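Local coordinates for protein aminoglycoside N(3)-acetyltransferase (Streptomyces griseus, PDB 7LAP) that probably transfers an acetyl group to the 3-amino position of aminoglycoside antibiotics, consistent with a role in resistance to these drugs, at residues G57-I62 and P122-R127; P105-R110 and A131-H136; R176-G181 and S268-A273. All coordinates share one frame; numbering follows the deposited sequence. Where two conformers were deposited one is given.

Contact 1: residues G57-I62 and P122-R127; sequences GPQTVI and PEALRR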
ATOM      1  N   GLY B  57      -5.068  -1.732  12.518  1.00 39.79           N
ATOM      2  CA  GLY B  57      -5.258  -1.216  11.175  1.00 35.92           C
ATOM      3  C   GLY B  57      -6.229  -2.030  10.334  1.00 39.93           C
ATOM      4  O   GLY B  57      -7.203  -2.618  10.840  1.00 37.33           O
ATOM      5  N   PRO B  58      -5.981  -2.052   9.009  1.00 36.83           N
ATOM      6  CA  PRO B  58      -6.917  -2.721   8.081  1.00 38.01           C
ATOM      7  C   PRO B  58      -7.216  -4.168   8.455  1.00 37.69           C
ATOM      8  O   PRO B  58      -8.363  -4.612   8.293  1.00 34.43           O
ATOM      9  CB  PRO B  58      -6.190  -2.633   6.718  1.00 35.84           C
ATOM     10  CG  PRO B  58      -5.361  -1.391   6.820  1.00 38.80           C
ATOM     11  CD  PRO B  58      -4.892  -1.361   8.302  1.00 37.79           C
ATOM     12  N   GLN B  59      -6.215  -4.907   8.961  1.00 36.95           N
ATOM     13  CA  GLN B  59      -6.430  -6.311   9.310  0.50 36.01           C
ATOM     14  C   GLN B  59      -7.563  -6.460  10.322  1.00 38.32           C
ATOM     15  O   GLN B  59      -8.335  -7.440  10.273  1.00 36.71           O
ATOM     16  CB  GLN B  59      -5.134  -6.918   9.868  0.50 36.53           C
ATOM     17  CG  GLN B  59      -3.971  -7.041   8.868  0.50 34.64           C
ATOM     18  CD  GLN B  59      -4.352  -7.834   7.605  0.50 35.66           C
ATOM     19  OE1 GLN B  59      -4.131  -7.379   6.477  0.50 36.14           O
ATOM     20  NE2 GLN B  59      -4.928  -9.025   7.802  0.50 30.33           N
ATOM     21  N   THR B  60      -7.681  -5.501  11.245  1.00 35.97           N
ATOM     22  CA  THR B  60      -8.717  -5.568  12.271  1.00 35.36           C
ATOM     23  C   THR B  60     -10.100  -5.313  11.686  1.00 33.54           C
ATOM     24  O   THR B  60     -11.071  -5.991  12.057  1.00 35.72           O
ATOM     25  CB  THR B  60      -8.364  -4.574  13.365  1.00 37.19           C
ATOM     26  OG1 THR B  60      -7.236  -5.098  14.079  1.00 38.28           O
ATOM     27  CG2 THR B  60      -9.541  -4.337  14.312  1.00 37.00           C
ATOM     28  N   VAL B  61     -10.208  -4.360  10.756  1.00 32.71           N
ATOM     29  CA  VAL B  61     -11.482  -4.132  10.078  1.00 31.73           C
ATOM     30  C   VAL B  61     -11.908  -5.382   9.321  1.00 34.65           C
ATOM     31  O   VAL B  61     -13.063  -5.815   9.409  1.00 36.10           O
ATOM     32  CB  VAL B  61     -11.393  -2.902   9.158  1.00 35.94           C
ATOM     33  CG1 VAL B  61     -12.706  -2.717   8.366  1.00 32.17           C
ATOM     34  CG2 VAL B  61     -11.083  -1.623   9.998  1.00 37.31           C
ATOM     35  N   ILE B  62     -10.979  -6.008   8.597  1.00 32.93           N
ATOM     36  CA  ILE B  62     -11.329  -7.197   7.810  1.00 32.60           C
ATOM     37  C   ILE B  62     -11.760  -8.350   8.717  1.00 34.62           C
ATOM     38  O   ILE B  62     -12.773  -9.013   8.475  1.00 35.64           O
ATOM     39  CB  ILE B  62     -10.151  -7.609   6.922  1.00 31.96           C
ATOM     40  CG1 ILE B  62      -9.953  -6.590   5.807  1.00 31.92           C
ATOM     41  CG2 ILE B  62     -10.355  -9.057   6.366  1.00 31.02           C
ATOM     42  CD1 ILE B  62      -8.519  -6.713   5.161  1.00 34.87           C
ATOM     43  N   PRO B 122      -8.954  -1.909   0.425  1.00 37.17           N
ATOM     44  CA  PRO B 122      -8.959  -2.841  -0.733  1.00 37.45           C
ATOM     45  C   PRO B 122      -7.612  -3.483  -0.967  1.00 42.55           C
ATOM     46  O   PRO B 122      -7.536  -4.654  -1.336  1.00 40.74           O
ATOM     47  CB  PRO B 122      -9.371  -1.941  -1.912  1.00 37.43           C
ATOM     48  CG  PRO B 122     -10.241  -0.872  -1.243  1.00 36.84           C
ATOM     49  CD  PRO B 122      -9.512  -0.594   0.066  1.00 38.51           C
ATOM     50  N   GLU B 123      -6.528  -2.745  -0.735  1.00 44.44           N
ATOM     51  CA  GLU B 123      -5.213  -3.333  -0.927  1.00 47.51           C
ATOM     52  C   GLU B 123      -4.906  -4.360   0.163  1.00 47.61           C
ATOM     53  O   GLU B 123      -4.228  -5.354  -0.105  1.00 42.70           O
ATOM     54  CB  GLU B 123      -4.160  -2.220  -0.983  1.00 49.12           C
ATOM     55  CG  GLU B 123      -2.759  -2.699  -1.124  1.00 55.86           C
ATOM     56  CD  GLU B 123      -2.350  -3.018  -2.587  1.00 60.37           C
ATOM     57  OE1 GLU B 123      -3.241  -3.120  -3.475  1.00 56.80           O
ATOM     58  OE2 GLU B 123      -1.129  -3.213  -2.811  1.00 59.89           O
ATOM     59  N   ALA B 124      -5.421  -4.168   1.378  1.00 39.15           N
ATOM     60  CA  ALA B 124      -5.264  -5.199   2.410  1.00 40.21           C
ATOM     61  C   ALA B 124      -6.130  -6.426   2.112  1.00 39.43           C
ATOM     62  O   ALA B 124      -5.678  -7.570   2.271  1.00 40.75           O
ATOM     63  CB  ALA B 124      -5.595  -4.633   3.811  1.00 38.72           C
ATOM     64  N   LEU B 125      -7.377  -6.214   1.684  1.00 38.26           N
ATOM     65  CA  LEU B 125      -8.268  -7.345   1.397  1.00 41.49           C
ATOM     66  C   LEU B 125      -7.699  -8.232   0.284  1.00 41.60           C
ATOM     67  O   LEU B 125      -7.636  -9.469   0.422  1.00 39.06           O
ATOM     68  CB  LEU B 125      -9.662  -6.818   1.021  1.00 39.22           C
ATOM     69  CG  LEU B 125     -10.913  -7.709   0.951  1.00 40.54           C
ATOM     70  CD1 LEU B 125     -10.891  -8.625  -0.253  1.00 42.61           C
ATOM     71  CD2 LEU B 125     -11.149  -8.495   2.257  1.00 40.72           C
ATOM     72  N   ARG B 126      -7.275  -7.627  -0.830  1.00 40.23           N
ATOM     73  CA  ARG B 126      -6.813  -8.458  -1.941  1.00 43.87           C
ATOM     74  C   ARG B 126      -5.555  -9.241  -1.570  1.00 44.38           C
ATOM     75  O   ARG B 126      -5.319 -10.307  -2.137  1.00 44.32           O
ATOM     76  CB  ARG B 126      -6.567  -7.607  -3.197  1.00 44.92           C
ATOM     77  CG  ARG B 126      -5.203  -6.995  -3.229  1.00 43.35           C
ATOM     78  CD  ARG B 126      -4.864  -6.299  -4.530  1.00 48.48           C
ATOM     79  NE  ARG B 126      -3.574  -5.626  -4.390  1.00 46.58           N
ATOM     80  CZ  ARG B 126      -2.396  -6.161  -4.708  1.00 45.64           C
ATOM     81  NH1 ARG B 126      -2.323  -7.382  -5.240  1.00 43.61           N
ATOM     82  NH2 ARG B 126      -1.277  -5.457  -4.502  1.00 47.47           N
ATOM     83  N   ARG B 127      -4.774  -8.777  -0.588  1.00 35.80           N
ATOM     84  CA  ARG B 127      -3.577  -9.518  -0.210  1.00 40.09           C
ATOM     85  C   ARG B 127      -3.854 -10.576   0.864  1.00 42.65           C
ATOM     86  O   ARG B 127      -2.939 -11.314   1.236  1.00 46.70           O
ATOM     87  CB  ARG B 127      -2.482  -8.523   0.238  1.00 42.95           C
ATOM     88  CG  ARG B 127      -2.047  -7.498  -0.893  1.00 46.29           C
ATOM     89  CD  ARG B 127      -1.146  -6.326  -0.399  1.00 49.02           C
ATOM     90  NE  ARG B 127       0.125  -6.846   0.113  1.00 56.01           N
ATOM     91  CZ  ARG B 127       1.341  -6.469  -0.293  1.00 56.46           C
ATOM     92  NH1 ARG B 127       1.481  -5.542  -1.234  1.00 58.66           N
ATOM     93  NH2 ARG B 127       2.422  -7.028   0.258  1.00 52.25           N
TER
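With CG1 anti to its carbonyl carbon (chi1 -70°) and the chain then run out straight through chi2 (162°), Ile62 sends CD1 across to the backbone of Leu125 and the methyl of Ala124. This is a helix-helix packing in which the start of helix 58-69 meets the end of helix 120-126; the axes of the short segments pass 9.6 Å apart at a crossing angle of -68°. Ala124 supplies the small residue at the crossing. Its CB stands 3.6 Å from Pro58 CB and 3.8 Å from Ile62 CD1, so one methyl touches both the proline ring and the end of the isoleucine. Leu125 comes in from its flank, CD2 lying alongside Ile62 CG1, and it also packs on Leu75 and Val77 of strand 74-78. No hydrogen bond crosses between 57-62 and 122-127, and the contact rests on apolar surface. A salt-bridge network of Glu123, Arg126 and, at longer range, Arg127 lies away from the interface, close to the second subunit. There Arg126 grips the carboxylate side-on, NE reaching Glu123 OE1 at 2.7 Å and NH2 reaching Glu123 OE2 at 2.8 Å.

Contact 2: residues P105-R110 and A131-H136; sequences PAFDPR and AVRSRH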
ATOM      1  N   PRO B 105       4.202  -2.709 -18.309  1.00 54.20           N
ATOM      2  CA  PRO B 105       3.901  -4.102 -17.972  1.00 50.16           C
ATOM      3  C   PRO B 105       2.402  -4.389 -17.974  1.00 53.68           C
ATOM      4  O   PRO B 105       1.566  -3.499 -17.804  1.00 46.91           O
ATOM      5  CB  PRO B 105       4.495  -4.263 -16.569  1.00 51.50           C
ATOM      6  CG  PRO B 105       4.456  -2.839 -15.987  1.00 52.93           C
ATOM      7  CD  PRO B 105       4.697  -1.931 -17.158  1.00 51.01           C
ATOM      8  N   ALA B 106       2.076  -5.661 -18.188  1.00 50.25           N
ATOM      9  CA  ALA B 106       0.695  -6.116 -18.147  1.00 54.59           C
ATOM     10  C   ALA B 106       0.129  -6.026 -16.736  1.00 56.20           C
ATOM     11  O   ALA B 106       0.833  -6.264 -15.746  1.00 46.67           O
ATOM     12  CB  ALA B 106       0.601  -7.572 -18.599  1.00 53.47           C
ATOM     13  N   PHE B 107      -1.179  -5.759 -16.661  1.00 50.03           N
ATOM     14  CA  PHE B 107      -1.904  -5.976 -15.415  1.00 50.03           C
ATOM     15  C   PHE B 107      -1.665  -7.393 -14.900  1.00 53.82           C
ATOM     16  O   PHE B 107      -1.618  -8.357 -15.672  1.00 53.86           O
ATOM     17  CB  PHE B 107      -3.401  -5.715 -15.617  1.00 48.99           C
ATOM     18  CG  PHE B 107      -4.236  -5.977 -14.382  1.00 50.33           C
ATOM     19  CD1 PHE B 107      -4.235  -5.078 -13.306  1.00 44.32           C
ATOM     20  CD2 PHE B 107      -5.013  -7.121 -14.280  1.00 47.83           C
ATOM     21  CE1 PHE B 107      -5.027  -5.312 -12.172  1.00 47.78           C
ATOM     22  CE2 PHE B 107      -5.792  -7.362 -13.140  1.00 49.33           C
ATOM     23  CZ  PHE B 107      -5.794  -6.474 -12.087  1.00 47.22           C
ATOM     24  N   ASP B 108      -1.465  -7.506 -13.591  1.00 52.96           N
ATOM     25  CA  ASP B 108      -1.274  -8.790 -12.914  1.00 51.84           C
ATOM     26  C   ASP B 108      -2.133  -8.843 -11.651  1.00 53.12           C
ATOM     27  O   ASP B 108      -1.837  -8.121 -10.676  1.00 53.24           O
ATOM     28  CB  ASP B 108       0.200  -8.998 -12.566  1.00 55.44           C
ATOM     29  CG  ASP B 108       0.463 -10.356 -11.938  1.00 70.52           C
ATOM     30  OD1 ASP B 108      -0.511 -11.114 -11.747  1.00 76.77           O
ATOM     31  OD2 ASP B 108       1.640 -10.695 -11.667  1.00 76.75           O
ATOM     32  N   PRO B 109      -3.150  -9.706 -11.593  1.00 53.19           N
ATOM     33  CA  PRO B 109      -4.053  -9.694 -10.429  1.00 49.35           C
ATOM     34  C   PRO B 109      -3.344  -9.960  -9.115  1.00 49.42           C
ATOM     35  O   PRO B 109      -3.836  -9.507  -8.066  1.00 46.91           O
ATOM     36  CB  PRO B 109      -5.067 -10.801 -10.756  1.00 52.12           C
ATOM     37  CG  PRO B 109      -5.023 -10.951 -12.239  1.00 58.28           C
ATOM     38  CD  PRO B 109      -3.567 -10.701 -12.605  1.00 60.11           C
ATOM     39  N   ARG B 110      -2.208 -10.687  -9.132  1.00 47.13           N
ATOM     40  CA  ARG B 110      -1.525 -10.988  -7.875  1.00 46.98           C
ATOM     41  C   ARG B 110      -0.757  -9.791  -7.330  1.00 52.23           C
ATOM     42  O   ARG B 110      -0.718  -9.585  -6.107  1.00 55.91           O
ATOM     43  CB  ARG B 110      -0.565 -12.176  -8.048  1.00 55.27           C
ATOM     44  CG  ARG B 110       0.324 -12.487  -6.801  1.00 60.10           C
ATOM     45  CD  ARG B 110      -0.498 -13.205  -5.717  1.00 66.97           C
ATOM     46  NE  ARG B 110       0.276 -13.602  -4.539  1.00 74.36           N
ATOM     47  CZ  ARG B 110      -0.241 -14.242  -3.485  1.00 78.68           C
ATOM     48  NH1 ARG B 110      -1.532 -14.562  -3.465  1.00 77.91           N
ATOM     49  NH2 ARG B 110       0.523 -14.561  -2.444  1.00 79.08           N
ATOM     50  N   ALA B 131      -7.841 -14.595  -0.737  1.00 41.78           N
ATOM     51  CA  ALA B 131      -8.617 -13.570  -1.442  1.00 42.40           C
ATOM     52  C   ALA B 131      -8.509 -13.790  -2.944  1.00 43.09           C
ATOM     53  O   ALA B 131      -7.518 -14.332  -3.437  1.00 42.57           O
ATOM     54  CB  ALA B 131      -8.125 -12.149  -1.099  1.00 40.56           C
ATOM     55  N   VAL B 132      -9.528 -13.353  -3.682  1.00 41.80           N
ATOM     56  CA  VAL B 132      -9.578 -13.544  -5.139  1.00 44.10           C
ATOM     57  C   VAL B 132      -9.742 -12.178  -5.795  1.00 46.95           C
ATOM     58  O   VAL B 132     -10.641 -11.419  -5.424  1.00 41.37           O
ATOM     59  CB  VAL B 132     -10.738 -14.465  -5.544  1.00 47.39           C
ATOM     60  CG1 VAL B 132     -10.815 -14.617  -7.085  1.00 45.91           C
ATOM     61  CG2 VAL B 132     -10.616 -15.839  -4.857  1.00 46.44           C
ATOM     62  N   ARG B 133      -8.902 -11.876  -6.780  1.00 44.34           N
ATOM     63  CA  ARG B 133      -8.956 -10.578  -7.443  1.00 44.19           C
ATOM     64  C   ARG B 133      -9.417 -10.773  -8.881  1.00 47.62           C
ATOM     65  O   ARG B 133      -8.928 -11.678  -9.559  1.00 49.65           O
ATOM     66  CB  ARG B 133      -7.597  -9.906  -7.438  1.00 48.05           C
ATOM     67  CG  ARG B 133      -7.777  -8.454  -7.821  1.00 56.06           C
ATOM     68  CD  ARG B 133      -6.603  -7.915  -8.470  1.00 58.65           C
ATOM     69  NE  ARG B 133      -6.531  -6.458  -8.476  1.00 49.10           N
ATOM     70  CZ  ARG B 133      -5.378  -5.838  -8.302  1.00 46.32           C
ATOM     71  NH1 ARG B 133      -4.306  -6.575  -8.071  1.00 45.83           N
ATOM     72  NH2 ARG B 133      -5.305  -4.516  -8.354  1.00 42.38           N
ATOM     73  N   SER B 134     -10.354  -9.939  -9.351  1.00 46.22           N
ATOM     74  CA  SER B 134     -10.888 -10.185 -10.694  1.00 47.47           C
ATOM     75  C   SER B 134      -9.871  -9.741 -11.750  1.00 47.01           C
ATOM     76  O   SER B 134      -8.886  -9.064 -11.461  1.00 44.35           O
ATOM     77  CB  SER B 134     -12.256  -9.507 -10.877  1.00 47.16           C
ATOM     78  OG  SER B 134     -12.162  -8.137 -11.214  1.00 47.05           O
ATOM     79  N   ARG B 135     -10.094 -10.165 -12.984  1.00 47.91           N
ATOM     80  CA  ARG B 135      -9.039 -10.089 -13.980  1.00 46.38           C
ATOM     81  C   ARG B 135      -9.015  -8.766 -14.719  1.00 47.48           C
ATOM     82  O   ARG B 135      -8.098  -8.535 -15.523  1.00 47.19           O
ATOM     83  CB  ARG B 135      -9.192 -11.250 -14.977  1.00 46.01           C
ATOM     84  CG  ARG B 135     -10.440 -11.132 -15.810  1.00 45.91           C
ATOM     85  CD  ARG B 135     -10.668 -12.325 -16.776  1.00 46.03           C
ATOM     86  NE  ARG B 135     -11.770 -12.033 -17.686  1.00 47.70           N
ATOM     87  CZ  ARG B 135     -12.067 -12.729 -18.787  1.00 51.26           C
ATOM     88  NH1 ARG B 135     -11.344 -13.796 -19.134  1.00 49.74           N
ATOM     89  NH2 ARG B 135     -13.088 -12.344 -19.548  1.00 49.70           N
ATOM     90  N   HIS B 136      -9.979  -7.882 -14.469  1.00 43.90           N
ATOM     91  CA  HIS B 136     -10.079  -6.696 -15.310  1.00 43.67           C
ATOM     92  C   HIS B 136      -8.970  -5.702 -14.973  1.00 46.04           C
ATOM     93  O   HIS B 136      -8.756  -5.415 -13.801  1.00 42.64           O
ATOM     94  CB  HIS B 136     -11.432  -6.010 -15.137  1.00 45.86           C
ATOM     95  CG  HIS B 136     -11.814  -5.200 -16.331  1.00 48.51           C
ATOM     96  ND1 HIS B 136     -11.334  -3.923 -16.552  1.00 47.64           N
ATOM     97  CD2 HIS B 136     -12.552  -5.521 -17.417  1.00 48.32           C
ATOM     98  CE1 HIS B 136     -11.789  -3.487 -17.714  1.00 48.92           C
ATOM     99  NE2 HIS B 136     -12.539  -4.434 -18.253  1.00 48.86           N
TER
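Phe107 and Arg133 approach from opposite directions, and their contact shows how an arginine can tie an irregular loop to a short edge strand. The polar link across the segments is a single hydrogen bond, Arg133 NH1 to Pro109 O, 3.0 Å long with an N-H...O angle of 159°. The oxygen lies in the guanidinium plane, whereas the nitrogen sits well above the carbonyl plane. The same guanidinium also bonds Ser112 O, Gly80 O and Ser140 OG, a spread of partners that fixes its rotation. Within the loop, Asp108 OD1 accepts from Arg110 N at 3.1 Å, an Asx turn that shapes the chain around Pro109.

Packing without hydrogen bonds centres on the Phe107 ring. The anti placement of CG against the backbone N (chi1 177°) carries the ring to the arginine, where Phe107 CZ lies over one face of the guanidinium, 3.7 Å from Arg133 NE, with the two planes 75° apart. His136 O lies over a face of the ring, 3.6 Å from Phe107 CZ, and Arg135 O is 3.5 Å from Phe107 CE2. Pro109 CB packs against Arg133 CD at 4.0 Å.

Strand 132-133 pairs with strand 141-145 at an end of the mixed sheet, helix 148-152 touches Val132 and Ser134, and the loop from helix 94-103 toward helix 120-126 lies against the 131-136 segment, with Phe107 also bonded through its backbone to Pro210 of strand 204-213.

Contact 3: residues R176-G181 and S268-A273; sequences RVLLLG and SRLFDA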
ATOM      1  N   ARG B 176     -24.968  -6.903  -0.216  1.00 40.45           N
ATOM      2  CA  ARG B 176     -25.134  -5.612   0.442  1.00 39.32           C
ATOM      3  C   ARG B 176     -23.966  -4.707   0.092  1.00 38.68           C
ATOM      4  O   ARG B 176     -22.926  -5.170  -0.399  1.00 36.99           O
ATOM      5  CB  ARG B 176     -25.257  -5.810   1.958  1.00 40.79           C
ATOM      6  CG  ARG B 176     -26.173  -7.015   2.152  1.00 47.97           C
ATOM      7  CD  ARG B 176     -26.645  -7.213   3.482  1.00 42.54           C
ATOM      8  NE  ARG B 176     -27.578  -6.177   3.842  1.00 44.78           N
ATOM      9  CZ  ARG B 176     -28.089  -6.096   5.063  1.00 48.88           C
ATOM     10  NH1 ARG B 176     -27.717  -7.001   5.972  1.00 51.94           N
ATOM     11  NH2 ARG B 176     -28.935  -5.127   5.376  1.00 47.56           N
ATOM     12  N   VAL B 177     -24.170  -3.409   0.322  1.00 37.81           N
ATOM     13  CA  VAL B 177     -23.120  -2.399   0.198  1.00 41.67           C
ATOM     14  C   VAL B 177     -22.991  -1.684   1.536  1.00 40.30           C
ATOM     15  O   VAL B 177     -23.986  -1.197   2.089  1.00 37.83           O
ATOM     16  CB  VAL B 177     -23.412  -1.403  -0.942  1.00 40.53           C
ATOM     17  CG1 VAL B 177     -22.307  -0.365  -1.032  1.00 42.40           C
ATOM     18  CG2 VAL B 177     -23.510  -2.170  -2.267  1.00 39.55           C
ATOM     19  N   LEU B 178     -21.768  -1.636   2.058  1.00 35.49           N
ATOM     20  CA  LEU B 178     -21.458  -0.938   3.301  1.00 36.86           C
ATOM     21  C   LEU B 178     -20.543   0.255   3.004  1.00 39.31           C
ATOM     22  O   LEU B 178     -19.461   0.086   2.431  1.00 32.41           O
ATOM     23  CB  LEU B 178     -20.803  -1.917   4.277  1.00 36.17           C
ATOM     24  CG  LEU B 178     -20.234  -1.270   5.543  1.00 40.95           C
ATOM     25  CD1 LEU B 178     -21.359  -0.781   6.429  1.00 36.45           C
ATOM     26  CD2 LEU B 178     -19.354  -2.294   6.267  1.00 38.03           C
ATOM     27  N   LEU B 179     -20.997   1.468   3.352  1.00 34.63           N
ATOM     28  CA  LEU B 179     -20.108   2.625   3.403  1.00 36.22           C
ATOM     29  C   LEU B 179     -19.638   2.764   4.835  1.00 38.87           C
ATOM     30  O   LEU B 179     -20.434   3.062   5.728  1.00 37.71           O
ATOM     31  CB  LEU B 179     -20.819   3.895   2.947  1.00 36.22           C
ATOM     32  CG  LEU B 179     -21.509   3.737   1.594  1.00 39.79           C
ATOM     33  CD1 LEU B 179     -22.216   5.092   1.246  1.00 37.82           C
ATOM     34  CD2 LEU B 179     -20.557   3.255   0.494  1.00 38.40           C
ATOM     35  N   LEU B 180     -18.343   2.566   5.056  1.00 38.98           N
ATOM     36  CA  LEU B 180     -17.760   2.529   6.393  1.00 37.05           C
ATOM     37  C   LEU B 180     -16.922   3.804   6.569  1.00 41.24           C
ATOM     38  O   LEU B 180     -15.705   3.838   6.350  1.00 38.87           O
ATOM     39  CB  LEU B 180     -16.979   1.209   6.536  1.00 37.46           C
ATOM     40  CG  LEU B 180     -16.282   0.862   7.857  1.00 43.81           C
ATOM     41  CD1 LEU B 180     -17.178   1.045   9.013  1.00 48.25           C
ATOM     42  CD2 LEU B 180     -15.658  -0.542   7.872  1.00 38.64           C
ATOM     43  N   GLY B 181     -17.607   4.885   6.946  1.00 36.92           N
ATOM     44  CA  GLY B 181     -17.020   6.198   6.952  1.00 37.91           C
ATOM     45  C   GLY B 181     -16.810   6.792   5.586  1.00 39.88           C
ATOM     46  O   GLY B 181     -16.440   7.951   5.499  1.00 37.30           O
ATOM     47  N   SER B 268     -21.681   5.495   9.059  1.00 33.16           N
ATOM     48  CA  SER B 268     -21.715   4.309   8.207  1.00 36.39           C
ATOM     49  C   SER B 268     -23.115   4.071   7.673  1.00 38.27           C
ATOM     50  O   SER B 268     -24.101   4.436   8.313  1.00 36.89           O
ATOM     51  CB  SER B 268     -21.219   3.091   8.970  1.00 37.80           C
ATOM     52  OG  SER B 268     -19.864   3.364   9.335  1.00 35.82           O
ATOM     53  N   ARG B 269     -23.195   3.456   6.496  1.00 31.52           N
ATOM     54  CA  ARG B 269     -24.476   3.189   5.860  1.00 37.62           C
ATOM     55  C   ARG B 269     -24.460   1.811   5.229  1.00 39.65           C
ATOM     56  O   ARG B 269     -23.519   1.463   4.514  1.00 36.81           O
ATOM     57  CB  ARG B 269     -24.814   4.217   4.764  1.00 38.98           C
ATOM     58  CG  ARG B 269     -25.202   5.588   5.312  1.00 45.68           C
ATOM     59  CD  ARG B 269     -24.091   6.560   5.050  1.00 50.11           C
ATOM     60  NE  ARG B 269     -24.545   7.960   5.128  1.00 52.73           N
ATOM     61  CZ  ARG B 269     -23.763   8.992   4.833  1.00 51.49           C
ATOM     62  NH1 ARG B 269     -22.515   8.762   4.422  1.00 49.07           N
ATOM     63  NH2 ARG B 269     -24.226  10.233   4.940  1.00 51.90           N
ATOM     64  N   LEU B 270     -25.528   1.062   5.448  1.00 39.87           N
ATOM     65  CA  LEU B 270     -25.642  -0.307   4.966  1.00 40.08           C
ATOM     66  C   LEU B 270     -26.897  -0.413   4.115  1.00 38.53           C
ATOM     67  O   LEU B 270     -27.995  -0.087   4.582  1.00 38.73           O
ATOM     68  CB  LEU B 270     -25.694  -1.293   6.137  1.00 40.03           C
ATOM     69  CG  LEU B 270     -25.818  -2.769   5.718  1.00 41.44           C
ATOM     70  CD1 LEU B 270     -24.567  -3.169   4.914  1.00 38.15           C
ATOM     71  CD2 LEU B 270     -25.979  -3.631   6.982  1.00 39.35           C
ATOM     72  N   PHE B 271     -26.723  -0.859   2.869  1.00 38.87           N
ATOM     73  CA  PHE B 271     -27.773  -0.970   1.863  1.00 40.47           C
ATOM     74  C   PHE B 271     -27.887  -2.400   1.358  1.00 44.26           C
ATOM     75  O   PHE B 271     -26.878  -3.084   1.182  1.00 44.72           O
ATOM     76  CB  PHE B 271     -27.473  -0.106   0.615  1.00 40.65           C
ATOM     77  CG  PHE B 271     -27.210   1.344   0.915  1.00 45.71           C
ATOM     78  CD1 PHE B 271     -25.939   1.776   1.308  1.00 41.20           C
ATOM     79  CD2 PHE B 271     -28.229   2.285   0.767  1.00 44.17           C
ATOM     80  CE1 PHE B 271     -25.682   3.136   1.562  1.00 41.51           C
ATOM     81  CE2 PHE B 271     -27.989   3.642   1.031  1.00 45.65           C
ATOM     82  CZ  PHE B 271     -26.708   4.066   1.431  1.00 40.15           C
ATOM     83  N   ASP B 272     -29.106  -2.810   1.002  1.00 42.82           N
ATOM     84  CA  ASP B 272     -29.255  -3.999   0.171  1.00 43.00           C
ATOM     85  C   ASP B 272     -28.987  -3.617  -1.289  1.00 47.50           C
ATOM     86  O   ASP B 272     -29.538  -2.625  -1.792  1.00 47.42           O
ATOM     87  CB  ASP B 272     -30.650  -4.612   0.338  1.00 45.44           C
ATOM     88  CG  ASP B 272     -30.928  -5.088   1.768  1.00 54.94           C
ATOM     89  OD1 ASP B 272     -30.000  -5.584   2.440  1.00 56.99           O
ATOM     90  OD2 ASP B 272     -32.081  -4.964   2.235  1.00 60.52           O
ATOM     91  N   ALA B 273     -28.150  -4.416  -1.974  1.00 43.60           N
ATOM     92  CA  ALA B 273     -27.672  -4.048  -3.309  1.00 41.46           C
ATOM     93  C   ALA B 273     -28.788  -4.057  -4.348  1.00 45.06           C
ATOM     94  O   ALA B 273     -28.814  -3.192  -5.228  1.00 47.46           O
ATOM     95  CB  ALA B 273     -26.553  -4.987  -3.762  1.00 42.26           C
TER
HETATM   96  O   HOH W   1     -30.052  -2.312   4.772  1.00 65.47           O
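Leu270 fits its two methyls into different hollows of strand 176-180: CD1 lies against Leu178 CB at 4.0 Å, and CD2 sits over one face of the Arg176 guanidinium, 3.7 Å from NH2. The strands are antiparallel neighbours in the mixed sheet, and one face bears Leu178, Leu180, Ser268 and Leu270; helix 24-34 packs on this face, its Leu34 touching Leu178, Ser268 and Leu270. At one end of it Leu180 CD1 rests 3.6 Å from Ser268 OG, a hydroxyl bonded to Ala266 O. The other face carries Val177, Leu179, Arg269 and Phe271. With CG anti to the carbonyl carbon (chi1 -54°), the Phe271 ring puts CE1 4.0 Å from Leu179 CD1 and has Val177 O in plane at its edge. Helix 244-254 and Met187 pack on the same ring.

Four backbone hydrogen bonds join Val177 with Phe271 and Leu179 with Arg269 in both directions. Arg176 NE and Asp272 OD1, 2.9 Å apart, form a salt bridge whose hydrogen bond is weak and bent (116°), and Arg176 NH1 also has Asp40 and Gly35 as partners. The chemistry implies that backbone bonds and apolar packing, Phe271 included, carry most of the contact, with a weakly bonded charge pair at the strand end.

In the fold
The three contacts show how bonding follows location. Contact 3 is a buried strand pair within the mixed sheet, held by backbone hydrogen bonds; contact 1 is a buried helix crossing without any such bond; contact 2 is partly buried and combines one arginine-to-carbonyl bond with aromatic and proline packing. Contacts 2 and 3 reach the same sheet on opposite sides of the chain's centre, their nearest atoms about 15 Å apart. Contact 1 touches both: Val61 CG1 packs 3.7 Å from Leu180 CD2, while Arg126 NH1 lies 2.9 Å from Arg110 O, a probable hydrogen bond. Contacts 1 and 2 also meet the second subunit, which leaves contact 3 untouched.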